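Local coordinates for Two-component system response regulator/GGDEF domain protein (Aeromonas salmonicida, PDB 3LUF) that probably makes cyclic di-GMP from two GTP molecules, with two receiver domains, the part in this chain, that bind magnesium, at residues B[156-164]-B[181-191]; B[169-177]-B[200-211]. All blocks are in the same frame, centred on the assembly; numbering follows the deposited sequence. Where two conformers were deposited one is given.

Both contacts belong to the second of the two receiver domains in this chain, and their segments alternate along the sequence. Contact 2 pairs two central strands of the five-stranded parallel sheet and is almost wholly buried; contact 1 packs two helices that lie over one side of that sheet and is only partly buried. Backbone hydrogen bonds dominate contact 2, whereas apolar side chains, mainly leucine and alanine, with a salt bridge on the exposed side, make up contact 1. Helix 184-194 connects the two strands of contact 2. The contacts meet where Y177 O lies 2.9 Å from G184 N, a probable hydrogen bond between the strand exit and the helix start.

Contact 1 of 2, residues B[156-164]-B[181-191]; sequences HAREALATL and EIDGISLVRML. Unlike the reference sequence in segment 156-164: A162 (reference Thr). With DMS (dimethyl sulfoxide), chain I.
L161 lies at the middle of the packing between 156-164 and 181-191, its two methyls serving different neighbours. CD2 rests against L187 CD1 at 3.9 Å and also meets L191 CD2, while CD1 faces the CE methyl of selenomethionine M190 at 3.7 Å. L161 and L187 run past one another in opposite directions, but the M190 chain crosses L161 at nearly a right angle, its bend at chi3 (62°) carrying CE to the leucine. A second near-perpendicular pair lies toward the C-terminal ends of the two segments, where L164 CD1 presses on L191 CD2 at a tight 3.5 Å. At the N-terminal end A157 CB sits 3.6 Å from the CG2 branch of I182, in the loop before the second helix; A157 and L187 are the closest pair of CA atoms. The CD2 methyl of L187 reaches A160.

On the exposed side R158 meets E181 in a salt bridge. Its guanidinium is nearly coplanar with the carboxylate (4° between planes), and NH2 reaches the syn lone pair of OE2 at 3.1 Å; a weak bond also runs from NH2 to OE1. CG of R158 stands anti to the backbone N, and the bend at chi3 completes the path of the chain to E181. A water accepts from A157 N and donates to I182 O, joining the helix start to the loop.

The segment axes approach to 10.8 Å and cross at -28°. H156 and D183 cap the two helix starts, each accepting a backbone N-H. On its sheet-facing side the pair packs on the parallel sheet of the receiver domain: A160 and L164 pack on strand 126-130, A160 also touches A154 of strand 150-154, and I185 and V188 turn to helix 213-219.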
ATOM      1  N   HIS B 156      18.127  17.152   2.341  1.00 17.24           N
ATOM      2  CA  HIS B 156      17.420  18.031   1.406  1.00 17.98           C
ATOM      3  C   HIS B 156      17.468  17.441   0.002  1.00 16.71           C
ATOM      4  O   HIS B 156      18.155  16.455  -0.229  1.00 16.29           O
ATOM      5  CB  HIS B 156      17.968  19.465   1.422  1.00 19.76           C
ATOM      6  CG  HIS B 156      19.460  19.560   1.405  1.00 22.24           C
ATOM      7  ND1 HIS B 156      20.228  19.122   0.347  1.00 25.77           N
ATOM      8  CD2 HIS B 156      20.327  20.097   2.302  1.00 26.22           C
ATOM      9  CE1 HIS B 156      21.506  19.363   0.601  1.00 28.72           C
ATOM     10  NE2 HIS B 156      21.592  19.954   1.783  1.00 28.48           N
ATOM     11  N   ALA B 157      16.713  18.027  -0.917  1.00 16.27           N
ATOM     12  CA  ALA B 157      16.632  17.477  -2.269  1.00 15.98           C
ATOM     13  C   ALA B 157      17.966  17.440  -2.964  1.00 15.47           C
ATOM     14  O   ALA B 157      18.289  16.459  -3.631  1.00 14.51           O
ATOM     15  CB  ALA B 157      15.633  18.251  -3.105  1.00 15.39           C
ATOM     16  N   ARG B 158      18.735  18.518  -2.823  1.00 16.97           N
ATOM     17  CA  ARG B 158      20.061  18.558  -3.426  1.00 17.62           C
ATOM     18  C   ARG B 158      20.925  17.346  -3.008  1.00 16.60           C
ATOM     19  O   ARG B 158      21.500  16.660  -3.856  1.00 14.84           O
ATOM     20  CB  ARG B 158      20.687  19.915  -3.092  1.00 17.69           C
ATOM     21  CG  ARG B 158      22.050  20.194  -3.578  1.00 22.95           C
ATOM     22  CD  ARG B 158      22.414  21.638  -3.111  1.00 23.65           C
ATOM     23  NE  ARG B 158      21.454  22.641  -3.605  1.00 26.72           N
ATOM     24  CZ  ARG B 158      21.582  23.251  -4.783  1.00 24.99           C
ATOM     25  NH1 ARG B 158      22.635  22.972  -5.533  1.00 26.09           N
ATOM     26  NH2 ARG B 158      20.702  24.149  -5.200  1.00 21.36           N
ATOM     27  N   GLU B 159      20.984  17.056  -1.708  1.00 16.49           N
ATOM     28  CA  GLU B 159      21.727  15.905  -1.221  1.00 16.09           C
ATOM     29  C   GLU B 159      21.133  14.575  -1.711  1.00 14.73           C
ATOM     30  O   GLU B 159      21.885  13.677  -2.050  1.00 14.22           O
ATOM     31  CB  GLU B 159      21.824  15.909   0.312  1.00 16.81           C
ATOM     32  CG  GLU B 159      22.589  14.714   0.858  1.00 21.02           C
ATOM     33  CD  GLU B 159      22.962  14.843   2.329  1.00 25.38           C
ATOM     34  OE1 GLU B 159      22.169  15.414   3.121  1.00 25.27           O
ATOM     35  OE2 GLU B 159      24.064  14.354   2.675  1.00 27.63           O
ATOM     36  N   ALA B 160      19.803  14.472  -1.750  1.00 13.06           N
ATOM     37  CA  ALA B 160      19.114  13.257  -2.228  1.00 12.36           C
ATOM     38  C   ALA B 160      19.571  12.921  -3.628  1.00 11.66           C
ATOM     39  O   ALA B 160      19.886  11.792  -3.912  1.00 13.18           O
ATOM     40  CB  ALA B 160      17.575  13.423  -2.164  1.00 12.45           C
ATOM     41  N   LEU B 161      19.594  13.916  -4.517  1.00 11.80           N
ATOM     42  CA  LEU B 161      20.010  13.686  -5.893  1.00 11.41           C
ATOM     43  C   LEU B 161      21.441  13.213  -5.968  1.00 11.93           C
ATOM     44  O   LEU B 161      21.735  12.274  -6.688  1.00 13.95           O
ATOM     45  CB  LEU B 161      19.838  14.948  -6.727  1.00 10.08           C
ATOM     46  CG  LEU B 161      18.385  15.413  -6.906  1.00  9.36           C
ATOM     47  CD1 LEU B 161      18.281  16.906  -7.170  1.00 11.12           C
ATOM     48  CD2 LEU B 161      17.584  14.586  -8.009  1.00  9.48           C
ATOM     49  N   ALA B 162      22.317  13.861  -5.190  1.00 12.71           N
ATOM     50  CA  ALA B 162      23.735  13.496  -5.152  1.00 14.01           C
ATOM     51  C   ALA B 162      23.929  12.059  -4.692  1.00 13.97           C
ATOM     52  O   ALA B 162      24.709  11.315  -5.272  1.00 13.66           O
ATOM     53  CB  ALA B 162      24.500  14.478  -4.220  1.00 14.94           C
ATOM     54  N   THR B 163      23.184  11.688  -3.655  1.00 14.97           N
ATOM     55  CA  THR B 163      23.202  10.341  -3.088  1.00 15.18           C
ATOM     56  C   THR B 163      22.751   9.292  -4.098  1.00 14.66           C
ATOM     57  O   THR B 163      23.384   8.256  -4.264  1.00 14.58           O
ATOM     58  CB  THR B 163      22.418  10.313  -1.752  1.00 14.86           C
ATOM     59  OG1 THR B 163      23.122  11.131  -0.829  1.00 19.36           O
ATOM     60  CG2 THR B 163      22.343   8.905  -1.158  1.00 16.45           C
ATOM     61  N   LEU B 164      21.660   9.580  -4.806  1.00 15.22           N
ATOM     62  CA  LEU B 164      21.160   8.683  -5.852  1.00 15.51           C
ATOM     63  C   LEU B 164      22.172   8.483  -6.974  1.00 16.96           C
ATOM     64  O   LEU B 164      22.341   7.356  -7.491  1.00 16.25           O
ATOM     65  CB  LEU B 164      19.826   9.183  -6.402  1.00 14.71           C
ATOM     66  CG  LEU B 164      18.658   9.022  -5.412  1.00 15.37           C
ATOM     67  CD1 LEU B 164      17.401   9.871  -5.833  1.00 17.43           C
ATOM     68  CD2 LEU B 164      18.235   7.556  -5.209  1.00 18.66           C
ATOM     69  N   GLU B 181      13.778  25.327  -0.178  1.00 25.62           N
ATOM     70  CA  GLU B 181      14.285  25.502  -1.553  1.00 26.01           C
ATOM     71  C   GLU B 181      13.597  24.634  -2.605  1.00 24.67           C
ATOM     72  O   GLU B 181      13.046  25.137  -3.590  1.00 24.61           O
ATOM     73  CB  GLU B 181      15.809  25.305  -1.617  1.00 26.79           C
ATOM     74  CG  GLU B 181      16.408  25.969  -2.862  1.00 29.89           C
ATOM     75  CD  GLU B 181      17.735  25.380  -3.335  1.00 34.73           C
ATOM     76  OE1 GLU B 181      18.335  24.497  -2.672  1.00 35.17           O
ATOM     77  OE2 GLU B 181      18.178  25.831  -4.416  1.00 34.54           O
ATOM     78  N   ILE B 182      13.639  23.318  -2.394  1.00 22.53           N
ATOM     79  CA  ILE B 182      13.035  22.359  -3.309  1.00 21.16           C
ATOM     80  C   ILE B 182      12.157  21.432  -2.470  1.00 18.62           C
ATOM     81  O   ILE B 182      12.673  20.656  -1.673  1.00 17.86           O
ATOM     82  CB  ILE B 182      14.127  21.531  -4.046  1.00 20.88           C
ATOM     83  CG1 ILE B 182      15.081  22.473  -4.791  1.00 22.24           C
ATOM     84  CG2 ILE B 182      13.495  20.493  -5.009  1.00 19.76           C
ATOM     85  CD1 ILE B 182      16.408  21.854  -5.170  1.00 23.40           C
ATOM     86  N   ASP B 183      10.842  21.514  -2.639  1.00 18.46           N
ATOM     87  CA  ASP B 183       9.975  20.683  -1.836  1.00 17.29           C
ATOM     88  C   ASP B 183       9.921  19.268  -2.344  1.00 16.10           C
ATOM     89  O   ASP B 183      10.457  18.977  -3.409  1.00 14.93           O
ATOM     90  CB  ASP B 183       8.592  21.292  -1.676  1.00 18.01           C
ATOM     91  CG  ASP B 183       7.773  21.349  -2.964  1.00 19.74           C
ATOM     92  OD1 ASP B 183       7.644  20.370  -3.720  1.00 19.88           O
ATOM     93  OD2 ASP B 183       7.167  22.406  -3.203  1.00 26.45           O
ATOM     94  N   GLY B 184       9.241  18.406  -1.593  1.00 14.73           N
ATOM     95  CA  GLY B 184       9.167  16.975  -1.917  1.00 13.62           C
ATOM     96  C   GLY B 184       8.546  16.693  -3.279  1.00 14.11           C
ATOM     97  O   GLY B 184       8.971  15.774  -3.985  1.00 13.10           O
ATOM     98  N   ILE B 185       7.493  17.418  -3.637  1.00 13.99           N
ATOM     99  CA  ILE B 185       6.808  17.127  -4.888  1.00 14.83           C
ATOM    100  C   ILE B 185       7.698  17.517  -6.069  1.00 15.22           C
ATOM    101  O   ILE B 185       7.753  16.785  -7.073  1.00 13.65           O
ATOM    102  CB  ILE B 185       5.403  17.782  -4.947  1.00 16.14           C
ATOM    103  CG1 ILE B 185       4.482  17.095  -3.955  1.00 20.88           C
ATOM    104  CG2 ILE B 185       4.792  17.606  -6.319  1.00 16.27           C
ATOM    105  CD1 ILE B 185       3.320  17.932  -3.503  1.00 27.03           C
ATOM    106  N   SER B 186       8.420  18.624  -5.927  1.00 14.46           N
ATOM    107  CA  SER B 186       9.412  19.019  -6.915  1.00 14.50           C
ATOM    108  C   SER B 186      10.511  17.980  -7.089  1.00 13.15           C
ATOM    109  O   SER B 186      10.929  17.697  -8.201  1.00 12.00           O
ATOM    110  CB  SER B 186      10.057  20.345  -6.527  1.00 14.92           C
ATOM    111  OG  SER B 186       9.125  21.370  -6.669  1.00 18.01           O
ATOM    112  N   LEU B 187      10.972  17.411  -5.983  1.00 11.61           N
ATOM    113  CA  LEU B 187      11.966  16.354  -6.068  1.00 11.52           C
ATOM    114  C   LEU B 187      11.361  15.155  -6.798  1.00 11.49           C
ATOM    115  O   LEU B 187      11.997  14.538  -7.639  1.00 11.20           O
ATOM    116  CB  LEU B 187      12.479  15.936  -4.678  1.00 11.13           C
ATOM    117  CG  LEU B 187      13.436  14.741  -4.623  1.00 10.89           C
ATOM    118  CD1 LEU B 187      14.735  14.970  -5.423  1.00 11.47           C
ATOM    119  CD2 LEU B 187      13.752  14.473  -3.143  1.00 12.74           C
ATOM    120  N   VAL B 188      10.138  14.794  -6.443  1.00  9.60           N
ATOM    121  CA  VAL B 188       9.516  13.662  -7.143  1.00 10.71           C
ATOM    122  C   VAL B 188       9.402  13.931  -8.667  1.00 11.09           C
ATOM    123  O   VAL B 188       9.703  13.066  -9.480  1.00 11.83           O
ATOM    124  CB  VAL B 188       8.161  13.336  -6.507  1.00 11.19           C
ATOM    125  CG1 VAL B 188       7.430  12.341  -7.327  1.00 10.48           C
ATOM    126  CG2 VAL B 188       8.415  12.784  -5.092  1.00 13.45           C
ATOM    127  N   ARG B 189       8.977  15.130  -9.042  1.00 11.55           N
ATOM    128  CA  ARG B 189       8.941  15.484 -10.475  1.00 12.39           C
ATOM    129  C   ARG B 189      10.316  15.297 -11.157  1.00 12.00           C
ATOM    130  O   ARG B 189      10.372  14.724 -12.248  1.00 12.08           O
ATOM    131  CB  ARG B 189       8.416  16.916 -10.693  1.00 12.71           C
ATOM    132  CG  ARG B 189       6.968  17.145 -10.249  1.00 16.51           C
ATOM    133  CD  ARG B 189       6.338  18.428 -10.916  1.00 26.54           C
ATOM    134  NE  ARG B 189       7.194  19.600 -10.728  1.00 31.00           N
ATOM    135  CZ  ARG B 189       7.235  20.340  -9.620  1.00 34.30           C
ATOM    136  NH1 ARG B 189       6.444  20.057  -8.570  1.00 33.80           N
ATOM    137  NH2 ARG B 189       8.080  21.367  -9.558  1.00 35.21           N
HETATM  138  N   MSE B 190      11.411  15.747 -10.522  1.00 12.16           N
HETATM  139  CA  MSE B 190      12.737  15.579 -11.085  1.00 10.80           C
HETATM  140  C   MSE B 190      13.084  14.101 -11.272  1.00 10.88           C
HETATM  141  O   MSE B 190      13.629  13.681 -12.309  1.00 11.68           O
HETATM  142  CB  MSE B 190      13.783  16.271 -10.197  1.00 11.38           C
HETATM  143  CG  MSE B 190      13.672  17.774 -10.309  1.00 12.57           C
HETATM  144 SE   MSE B 190      15.164  18.574  -9.338  1.00 16.07          SE
HETATM  145  CE  MSE B 190      16.607  17.881 -10.347  1.00 16.41           C
ATOM    146  N   LEU B 191      12.784  13.305 -10.239  1.00 10.05           N
ATOM    147  CA  LEU B 191      13.118  11.901 -10.254  1.00  9.39           C
ATOM    148  C   LEU B 191      12.362  11.198 -11.375  1.00  9.22           C
ATOM    149  O   LEU B 191      12.910  10.363 -12.103  1.00 11.05           O
ATOM    150  CB  LEU B 191      12.832  11.230  -8.873  1.00  8.70           C
ATOM    151  CG  LEU B 191      13.771  11.702  -7.756  1.00 10.67           C
ATOM    152  CD1 LEU B 191      13.396  10.990  -6.446  1.00 13.14           C
ATOM    153  CD2 LEU B 191      15.252  11.431  -8.088  1.00 12.94           C
TER
HETATM  154  S   DMS I 259       9.574  24.717  -4.569  1.00 53.49           S
HETATM  155  O   DMS I 259       9.936  22.960  -4.695  1.00 52.95           O
HETATM  156  C1  DMS I 259       7.889  25.075  -5.157  1.00 52.29           C
HETATM  157  C2  DMS I 259       9.382  25.168  -2.818  1.00 53.10           C
HETATM  158  O   HOH W   1      15.188  20.442  -0.374  1.00 16.76           O
HETATM  159  O   HOH W   2      17.650  21.209  -1.751  1.00 26.85           O

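Contact 2 of 2, residues B[169-177]-B[200-211]; sequences AIRLVLVDY and LAIIGISVSDKR. With MG (magnesium ion), chain F.
V175 O accepts the backbone N-H of I205 at 2.8 Å, one of a run of bonds zipping 169-177 to 200-211 in parallel. V173 supplies both of its backbone groups to the neighbouring strand, its N donating to A201 O and its O accepting from I203 N at 2.8 Å. The last bond, Y177 N to I205 O, is weak, and that oxygen also accepts a hydrogen bond from Y217 OH of helix 213-219.

On one face L172 CD1 covers A201 CB at 3.7 Å and touches I203, while I205 CD1 packs on L174 CB at 3.9 Å. On the other, V175 CG2 meets I202 CG2. In the conformer given, the V173 and L200 side chains cross obliquely.

Beyond the sheet, the R211 guanidinium stands almost perpendicular to the Y177 ring, and its NE and NH2 grip D209 side-on.

At the C-terminal end of the central strand D176 OD2 binds magnesium at 2.0 Å, with D132 and Y178 O completing the protein ligands, and OD1 accepts from a metal-bound water. The regular backbone pairing probably helps fix D176, the predicted phosphorylation site, beside the magnesium, as in receiver domains of the CheY family.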
ATOM      1  N   ALA B 169      22.030   1.623  -6.830  1.00 17.39           N
ATOM      2  CA  ALA B 169      21.254   0.466  -6.442  1.00 16.35           C
ATOM      3  C   ALA B 169      20.062   0.866  -5.568  1.00 15.19           C
ATOM      4  O   ALA B 169      19.189   0.010  -5.331  1.00 15.52           O
ATOM      5  CB  ALA B 169      22.111  -0.535  -5.697  1.00 16.49           C
ATOM      6  N   ILE B 170      20.032   2.107  -5.074  1.00 12.65           N
ATOM      7  CA  ILE B 170      18.896   2.573  -4.207  1.00 12.16           C
ATOM      8  C   ILE B 170      17.617   2.333  -5.018  1.00 12.24           C
ATOM      9  O   ILE B 170      17.539   2.770  -6.173  1.00 13.04           O
ATOM     10  CB  ILE B 170      19.037   4.047  -3.799  1.00 12.67           C
ATOM     11  CG1 ILE B 170      20.150   4.202  -2.747  1.00 11.81           C
ATOM     12  CG2 ILE B 170      17.702   4.596  -3.240  1.00 11.77           C
ATOM     13  CD1 ILE B 170      20.630   5.667  -2.507  1.00 13.59           C
ATOM     14  N   ARG B 171      16.631   1.619  -4.454  1.00 11.72           N
ATOM     15  CA  ARG B 171      15.421   1.308  -5.219  1.00 11.37           C
ATOM     16  C   ARG B 171      14.160   1.957  -4.656  1.00 10.59           C
ATOM     17  O   ARG B 171      13.089   1.876  -5.252  1.00 10.19           O
ATOM     18  CB  ARG B 171      15.234  -0.202  -5.315  1.00 12.39           C
ATOM     19  CG  ARG B 171      14.814  -0.872  -4.006  1.00 13.55           C
ATOM     20  CD  ARG B 171      14.608  -2.355  -4.266  1.00 15.96           C
ATOM     21  NE  ARG B 171      15.896  -2.974  -4.603  1.00 20.24           N
ATOM     22  CZ  ARG B 171      16.039  -4.236  -4.997  1.00 22.72           C
ATOM     23  NH1 ARG B 171      14.957  -5.009  -5.164  1.00 22.98           N
ATOM     24  NH2 ARG B 171      17.264  -4.703  -5.271  1.00 22.16           N
ATOM     25  N   LEU B 172      14.286   2.562  -3.470  1.00 10.35           N
ATOM     26  CA  LEU B 172      13.088   3.122  -2.828  1.00 10.27           C
ATOM     27  C   LEU B 172      13.508   4.391  -2.105  1.00 10.19           C
ATOM     28  O   LEU B 172      14.527   4.422  -1.424  1.00 10.88           O
ATOM     29  CB  LEU B 172      12.466   2.096  -1.873  1.00 11.21           C
ATOM     30  CG  LEU B 172      11.431   2.659  -0.870  1.00 14.72           C
ATOM     31  CD1 LEU B 172      10.222   2.993  -1.661  1.00 16.52           C
ATOM     32  CD2 LEU B 172      11.081   1.683   0.242  1.00 20.62           C
ATOM     33  N   VAL B 173      12.744   5.453  -2.327  0.70  9.98           N
ATOM     34  CA  VAL B 173      12.978   6.748  -1.714  0.70  9.89           C
ATOM     35  C   VAL B 173      11.733   7.138  -0.936  0.70  9.87           C
ATOM     36  O   VAL B 173      10.608   7.020  -1.458  0.70  9.73           O
ATOM     37  CB  VAL B 173      13.249   7.869  -2.744  0.70  8.88           C
ATOM     38  CG1 VAL B 173      13.604   9.160  -1.985  0.70 10.85           C
ATOM     39  CG2 VAL B 173      14.362   7.496  -3.717  0.70 10.75           C
ATOM     40  N   LEU B 174      11.926   7.575   0.320  1.00 10.59           N
ATOM     41  CA  LEU B 174      10.863   8.171   1.121  1.00 11.48           C
ATOM     42  C   LEU B 174      11.120   9.667   1.209  1.00 12.00           C
ATOM     43  O   LEU B 174      12.196  10.088   1.606  1.00 13.06           O
ATOM     44  CB  LEU B 174      10.827   7.553   2.523  1.00 12.37           C
ATOM     45  CG  LEU B 174      10.604   6.026   2.635  1.00 16.15           C
ATOM     46  CD1 LEU B 174      11.893   5.220   2.415  1.00 20.65           C
ATOM     47  CD2 LEU B 174      10.124   5.736   4.030  1.00 20.66           C
ATOM     48  N   VAL B 175      10.122  10.463   0.845  1.00 11.70           N
ATOM     49  CA  VAL B 175      10.304  11.906   0.581  1.00 12.73           C
ATOM     50  C   VAL B 175       9.387  12.774   1.436  1.00 13.59           C
ATOM     51  O   VAL B 175       8.185  12.715   1.312  1.00 14.44           O
ATOM     52  CB  VAL B 175      10.026  12.228  -0.914  1.00 13.87           C
ATOM     53  CG1 VAL B 175      10.258  13.717  -1.179  1.00 14.01           C
ATOM     54  CG2 VAL B 175      10.951  11.422  -1.801  1.00 12.62           C
ATOM     55  N   ASP B 176      10.003  13.603   2.271  1.00 14.89           N
ATOM     56  CA  ASP B 176       9.326  14.632   3.043  1.00 16.59           C
ATOM     57  C   ASP B 176       8.865  15.746   2.125  1.00 17.71           C
ATOM     58  O   ASP B 176       9.642  16.253   1.304  1.00 16.64           O
ATOM     59  CB  ASP B 176      10.336  15.185   4.061  1.00 16.70           C
ATOM     60  CG  ASP B 176       9.773  16.302   4.929  1.00 19.80           C
ATOM     61  OD1 ASP B 176       8.565  16.306   5.232  1.00 24.07           O
ATOM     62  OD2 ASP B 176      10.580  17.183   5.297  1.00 19.03           O
ATOM     63  N   TYR B 177       7.617  16.181   2.282  1.00 18.90           N
ATOM     64  CA  TYR B 177       7.162  17.286   1.476  1.00 20.86           C
ATOM     65  C   TYR B 177       7.817  18.623   1.868  1.00 22.10           C
ATOM     66  O   TYR B 177       8.377  19.314   1.018  1.00 22.19           O
ATOM     67  CB  TYR B 177       5.641  17.405   1.460  1.00 21.10           C
ATOM     68  CG  TYR B 177       5.215  18.719   0.850  1.00 24.40           C
ATOM     69  CD1 TYR B 177       5.200  18.895  -0.526  1.00 27.53           C
ATOM     70  CD2 TYR B 177       4.895  19.808   1.661  1.00 28.09           C
ATOM     71  CE1 TYR B 177       4.833  20.110  -1.086  1.00 29.37           C
ATOM     72  CE2 TYR B 177       4.530  21.034   1.104  1.00 29.33           C
ATOM     73  CZ  TYR B 177       4.495  21.172  -0.257  1.00 30.05           C
ATOM     74  OH  TYR B 177       4.126  22.386  -0.804  1.00 31.97           O
ATOM     75  N   LEU B 200      12.512   3.056  -9.686  1.00 14.75           N
ATOM     76  CA  LEU B 200      12.754   3.729  -8.423  1.00 13.30           C
ATOM     77  C   LEU B 200      11.411   3.986  -7.750  1.00 12.58           C
ATOM     78  O   LEU B 200      10.685   4.882  -8.199  1.00 13.23           O
ATOM     79  CB  LEU B 200      13.500   5.067  -8.678  1.00 13.50           C
ATOM     80  CG  LEU B 200      13.919   5.853  -7.432  1.00 12.43           C
ATOM     81  CD1 LEU B 200      14.938   5.021  -6.596  1.00 13.06           C
ATOM     82  CD2 LEU B 200      14.434   7.285  -7.708  1.00 16.44           C
ATOM     83  N   ALA B 201      11.097   3.260  -6.674  1.00 10.67           N
ATOM     84  CA  ALA B 201       9.798   3.458  -5.980  1.00 10.48           C
ATOM     85  C   ALA B 201       9.898   4.704  -5.101  1.00 10.10           C
ATOM     86  O   ALA B 201      10.953   4.975  -4.533  1.00 11.33           O
ATOM     87  CB  ALA B 201       9.433   2.252  -5.150  1.00 10.47           C
ATOM     88  N   ILE B 202       8.833   5.484  -5.034  1.00  9.52           N
ATOM     89  CA  ILE B 202       8.847   6.659  -4.181  1.00  9.72           C
ATOM     90  C   ILE B 202       7.623   6.619  -3.311  1.00  9.24           C
ATOM     91  O   ILE B 202       6.509   6.421  -3.815  1.00  9.60           O
ATOM     92  CB  ILE B 202       8.807   7.934  -5.028  1.00  9.65           C
ATOM     93  CG1 ILE B 202      10.072   8.030  -5.893  1.00  8.67           C
ATOM     94  CG2 ILE B 202       8.521   9.184  -4.149  1.00 12.04           C
ATOM     95  CD1 ILE B 202       9.889   9.065  -7.022  1.00  9.67           C
ATOM     96  N   ILE B 203       7.829   6.746  -1.998  1.00 10.09           N
ATOM     97  CA  ILE B 203       6.708   6.976  -1.075  1.00 10.73           C
ATOM     98  C   ILE B 203       6.741   8.433  -0.643  1.00 11.00           C
ATOM     99  O   ILE B 203       7.735   8.906  -0.039  1.00 11.23           O
ATOM    100  CB  ILE B 203       6.781   6.084   0.193  1.00 11.52           C
ATOM    101  CG1 ILE B 203       6.885   4.596  -0.223  1.00 11.06           C
ATOM    102  CG2 ILE B 203       5.567   6.355   1.089  1.00 12.00           C
ATOM    103  CD1 ILE B 203       7.242   3.605   0.958  1.00 13.22           C
ATOM    104  N   GLY B 204       5.664   9.133  -0.941  1.00 11.38           N
ATOM    105  CA  GLY B 204       5.585  10.563  -0.611  1.00 12.85           C
ATOM    106  C   GLY B 204       5.043  10.719   0.802  1.00 13.64           C
ATOM    107  O   GLY B 204       3.941  10.235   1.090  1.00 13.16           O
ATOM    108  N   ILE B 205       5.800  11.370   1.683  1.00 15.51           N
ATOM    109  CA  ILE B 205       5.361  11.645   3.050  1.00 16.27           C
ATOM    110  C   ILE B 205       4.839  13.072   3.176  1.00 18.17           C
ATOM    111  O   ILE B 205       5.469  14.020   2.708  1.00 17.52           O
ATOM    112  CB  ILE B 205       6.480  11.385   4.087  1.00 16.59           C
ATOM    113  CG1 ILE B 205       7.015   9.954   3.931  1.00 17.96           C
ATOM    114  CG2 ILE B 205       5.900  11.589   5.521  1.00 17.68           C
ATOM    115  CD1 ILE B 205       8.336   9.652   4.699  1.00 19.84           C
ATOM    116  N   SER B 206       3.670  13.200   3.800  1.00 19.45           N
ATOM    117  CA  SER B 206       2.953  14.463   3.893  1.00 23.48           C
ATOM    118  C   SER B 206       2.195  14.548   5.213  1.00 23.66           C
ATOM    119  O   SER B 206       1.779  13.535   5.733  1.00 23.35           O
ATOM    120  CB  SER B 206       1.891  14.485   2.782  1.00 22.41           C
ATOM    121  OG  SER B 206       2.169  15.546   1.947  1.00 29.52           O
ATOM    122  N   VAL B 207       1.955  15.758   5.725  1.00 26.13           N
ATOM    123  CA  VAL B 207       0.831  15.914   6.665  1.00 28.15           C
ATOM    124  C   VAL B 207      -0.434  16.071   5.815  1.00 29.33           C
ATOM    125  O   VAL B 207      -0.415  16.768   4.783  1.00 30.03           O
ATOM    126  CB  VAL B 207       1.020  17.095   7.639  1.00 27.86           C
ATOM    127  CG1 VAL B 207       2.167  16.808   8.593  1.00 29.23           C
ATOM    128  CG2 VAL B 207       1.250  18.369   6.882  1.00 29.92           C
ATOM    129  N   SER B 208      -1.524  15.407   6.186  1.00 30.68           N
ATOM    130  CA  SER B 208      -2.689  15.447   5.308  1.00 32.66           C
ATOM    131  C   SER B 208      -3.633  16.573   5.739  1.00 33.51           C
ATOM    132  O   SER B 208      -4.173  16.547   6.846  1.00 33.93           O
ATOM    133  CB  SER B 208      -3.379  14.072   5.200  1.00 32.87           C
ATOM    134  OG  SER B 208      -4.701  14.082   5.687  1.00 34.61           O
ATOM    135  N   ASP B 209      -3.770  17.575   4.871  1.00 34.41           N
ATOM    136  CA  ASP B 209      -4.607  18.748   5.138  1.00 34.97           C
ATOM    137  C   ASP B 209      -5.210  19.295   3.835  1.00 35.22           C
ATOM    138  O   ASP B 209      -5.250  18.583   2.816  1.00 34.50           O
ATOM    139  CB  ASP B 209      -3.822  19.814   5.937  1.00 35.82           C
ATOM    140  CG  ASP B 209      -2.510  20.237   5.256  1.00 36.15           C
ATOM    141  OD1 ASP B 209      -2.363  20.055   4.033  1.00 38.02           O
ATOM    142  OD2 ASP B 209      -1.611  20.760   5.949  1.00 38.54           O
ATOM    143  N   LYS B 210      -5.674  20.549   3.859  1.00 34.88           N
ATOM    144  CA  LYS B 210      -6.301  21.168   2.681  1.00 34.93           C
ATOM    145  C   LYS B 210      -5.422  21.246   1.413  1.00 33.94           C
ATOM    146  O   LYS B 210      -5.934  21.495   0.322  1.00 34.38           O
ATOM    147  CB  LYS B 210      -6.898  22.556   3.025  1.00 34.75           C
ATOM    148  CG  LYS B 210      -5.875  23.664   3.274  1.00 36.32           C
ATOM    149  CD  LYS B 210      -6.548  25.025   3.518  1.00 36.29           C
ATOM    150  CE  LYS B 210      -6.897  25.767   2.206  1.00 36.70           C
ATOM    151  NZ  LYS B 210      -7.749  26.994   2.481  1.00 35.33           N
ATOM    152  N   ARG B 211      -4.108  21.038   1.551  1.00 33.36           N
ATOM    153  CA  ARG B 211      -3.206  21.130   0.386  1.00 31.86           C
ATOM    154  C   ARG B 211      -3.244  19.896  -0.518  1.00 30.61           C
ATOM    155  O   ARG B 211      -2.712  19.932  -1.644  1.00 30.26           O
ATOM    156  CB  ARG B 211      -1.775  21.459   0.815  1.00 32.40           C
ATOM    157  CG  ARG B 211      -1.609  22.875   1.363  1.00 32.72           C
ATOM    158  CD  ARG B 211      -0.266  23.028   2.046  1.00 34.85           C
ATOM    159  NE  ARG B 211      -0.111  22.075   3.138  1.00 34.28           N
ATOM    160  CZ  ARG B 211       1.022  21.879   3.809  1.00 35.82           C
ATOM    161  NH1 ARG B 211       2.111  22.584   3.517  1.00 33.31           N
ATOM    162  NH2 ARG B 211       1.061  20.975   4.786  1.00 36.01           N
TER
HETATM  163 MG    MG F 300      10.441  18.813   6.419  1.00 22.21          MG
HETATM  164  O   HOH W   3       8.411  18.360   6.800  1.00 25.60           O
HETATM  165  O   HOH W   4      10.357  20.514   7.692  1.00 25.42           O
HETATM  166  O   HOH W   5      10.906  17.607   8.090  1.00 20.90           O